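Local coordinates for ribosomal RNA processing protein 6 (Trypanosoma brucei brucei, PDB 4NLC) that probably degrades and trims RNA from its 3' end as a nuclear exosome-associated exoribonuclease, here represented by its catalytic core, at residues V67-T72 / T118-V123. The protein carries 1 engineered substitution. Residues are numbered along the deposited sequence; the frame is centred on the assembly and turned at random.
Sequences VTCPLT and TQDFIV
T72 and D120 meet through their backbones: T72 N donates to D120 O over 3.1 Å, next to a straighter bond from D120 N to P70 O (3.0 Å, 172° at the hydrogen). I122 N continues the parallel pairing, donating to T72 O at 2.9 Å, and the pairing runs on to V74. A water bound by D120 O, which it reaches as donor, also accepts from Q119 NE2 and hydrogen-bonds T72 OG1, so D120 O is gripped twice. With chi1 at 61° and an extended chi2, Q119 carries its amide out to that water; its CB meanwhile lies 4.0 Å from P70 CB, the two side chains crossing at about a right angle. Beside the same water, T72 CB approaches F121 CD1 to 3.8 Å, and the water itself sits above one face of the ring, toward its rim.

On the L71 and D120 side of the sheet, a chi1 of 171° swings L71 CG opposite the backbone N and brings CD1 to 3.9 Å from I122 CD1 and equally close to D120 CB. C69 SG comes within 3.5 Å of D120 OD2. That carboxylate is held from further out: S115 of the neighbouring strand 108-115 bonds OD1, while Q220 and H224 bond OD2, the last two tying strand 120-123 to helix 213-224.

The same helix packs on L71 and I122 through V216, whereas L83 of helix 77-87 packs against F121. Strand 71-74 is an outermost strand of the mixed sheet; helices cover both faces, as in the RNase H-like fold of 3'-5' exonuclease domains.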
loop_
_atom_site.group_PDB
_atom_site.type_symbol
_atom_site.label_atom_id
_atom_site.label_comp_id
_atom_site.label_asym_id
_atom_site.label_seq_id
_atom_site.Cartn_x
_atom_site.Cartn_y
_atom_site.Cartn_z
ATOM N N VAL A 67 -22.417 4.640 -17.236
ATOM C CA VAL A 67 -23.466 5.671 -17.275
ATOM C C VAL A 67 -24.543 5.397 -16.207
ATOM O O VAL A 67 -24.898 6.305 -15.452
ATOM C CB VAL A 67 -24.085 5.824 -18.705
ATOM C CG1 VAL A 67 -25.178 6.888 -18.741
ATOM C CG2 VAL A 67 -23.018 6.133 -19.750
ATOM N N THR A 68 -25.042 4.148 -16.128
ATOM C CA THR A 68 -26.145 3.789 -15.234
ATOM C C THR A 68 -25.768 2.893 -14.030
ATOM O O THR A 68 -26.648 2.537 -13.242
ATOM C CB THR A 68 -27.265 3.170 -16.054
ATOM O OG1 THR A 68 -26.738 2.094 -16.827
ATOM C CG2 THR A 68 -27.938 4.179 -16.974
ATOM N N CYS A 69 -24.475 2.550 -13.870
ATOM C CA CYS A 69 -24.024 1.702 -12.761
ATOM C C CYS A 69 -24.080 2.515 -11.484
ATOM O O CYS A 69 -23.491 3.607 -11.456
ATOM C CB CYS A 69 -22.614 1.160 -13.005
ATOM S SG CYS A 69 -21.949 0.185 -11.628
ATOM N N PRO A 70 -24.728 2.005 -10.407
ATOM C CA PRO A 70 -24.748 2.771 -9.152
ATOM C C PRO A 70 -23.346 2.850 -8.577
ATOM O O PRO A 70 -22.567 1.882 -8.643
ATOM C CB PRO A 70 -25.699 1.976 -8.245
ATOM C CG PRO A 70 -26.406 1.020 -9.130
ATOM C CD PRO A 70 -25.469 0.736 -10.264
ATOM N N LEU A 71 -22.992 4.049 -8.119
ATOM C CA LEU A 71 -21.720 4.329 -7.453
ATOM C C LEU A 71 -22.045 4.996 -6.120
ATOM O O LEU A 71 -22.762 6.005 -6.097
ATOM C CB LEU A 71 -20.821 5.231 -8.318
ATOM C CG LEU A 71 -19.537 5.794 -7.654
ATOM C CD1 LEU A 71 -18.576 4.675 -7.182
ATOM C CD2 LEU A 71 -18.827 6.755 -8.593
ATOM N N THR A 72 -21.542 4.430 -5.012
ATOM C CA THR A 72 -21.764 4.999 -3.675
ATOM C C THR A 72 -20.432 5.371 -3.036
ATOM O O THR A 72 -19.482 4.583 -3.064
ATOM C CB THR A 72 -22.601 4.058 -2.803
ATOM O OG1 THR A 72 -23.814 3.747 -3.489
ATOM C CG2 THR A 72 -22.894 4.637 -1.392
ATOM N N THR A 118 -23.319 -5.824 -9.362
ATOM C CA THR A 118 -24.436 -4.884 -9.576
ATOM C C THR A 118 -24.124 -3.415 -9.285
ATOM O O THR A 118 -24.930 -2.544 -9.627
ATOM C CB THR A 118 -25.672 -5.340 -8.762
ATOM O OG1 THR A 118 -25.286 -5.689 -7.415
ATOM C CG2 THR A 118 -26.400 -6.488 -9.425
ATOM N N GLN A 119 -22.980 -3.135 -8.638
ATOM C CA GLN A 119 -22.642 -1.768 -8.274
ATOM C C GLN A 119 -21.204 -1.596 -7.806
ATOM O O GLN A 119 -20.512 -2.579 -7.511
ATOM C CB GLN A 119 -23.623 -1.250 -7.200
ATOM C CG GLN A 119 -23.585 -2.048 -5.916
ATOM C CD GLN A 119 -24.648 -1.611 -4.950
ATOM O OE1 GLN A 119 -25.342 -2.441 -4.359
ATOM N NE2 GLN A 119 -24.751 -0.315 -4.709
ATOM N N ASP A 120 -20.787 -0.320 -7.707
ATOM C CA ASP A 120 -19.464 0.086 -7.279
ATOM C C ASP A 120 -19.537 0.885 -5.981
ATOM O O ASP A 120 -20.533 1.552 -5.726
ATOM C CB ASP A 120 -18.809 0.943 -8.393
ATOM C CG ASP A 120 -18.619 0.237 -9.725
ATOM O OD1 ASP A 120 -18.435 -1.001 -9.727
ATOM O OD2 ASP A 120 -18.630 0.921 -10.759
ATOM N N PHE A 121 -18.457 0.844 -5.186
ATOM C CA PHE A 121 -18.320 1.569 -3.933
ATOM C C PHE A 121 -16.932 2.166 -3.841
ATOM O O PHE A 121 -15.976 1.608 -4.382
ATOM C CB PHE A 121 -18.550 0.647 -2.733
ATOM C CG PHE A 121 -19.932 0.038 -2.674
ATOM C CD1 PHE A 121 -20.992 0.732 -2.087
ATOM C CD2 PHE A 121 -20.179 -1.228 -3.207
ATOM C CE1 PHE A 121 -22.270 0.166 -2.021
ATOM C CE2 PHE A 121 -21.455 -1.800 -3.132
ATOM C CZ PHE A 121 -22.486 -1.103 -2.518
ATOM N N ILE A 122 -16.841 3.325 -3.206
ATOM C CA ILE A 122 -15.577 4.010 -2.911
ATOM C C ILE A 122 -15.625 4.302 -1.441
ATOM O O ILE A 122 -16.562 4.957 -0.992
ATOM C CB ILE A 122 -15.266 5.261 -3.778
ATOM C CG1 ILE A 122 -14.954 4.854 -5.226
ATOM C CG2 ILE A 122 -14.098 6.070 -3.182
ATOM C CD1 ILE A 122 -15.008 6.020 -6.239
ATOM N N VAL A 123 -14.669 3.728 -0.687
ATOM C CA VAL A 123 -14.582 3.872 0.749
ATOM C C VAL A 123 -13.514 4.880 1.170
ATOM O O VAL A 123 -12.348 4.723 0.859
ATOM C CB VAL A 123 -14.435 2.507 1.495
ATOM C CG1 VAL A 123 -14.454 2.700 3.017
ATOM C CG2 VAL A 123 -15.556 1.565 1.079
HETATM O O HOH W 1 -23.203 1.939 -5.443
#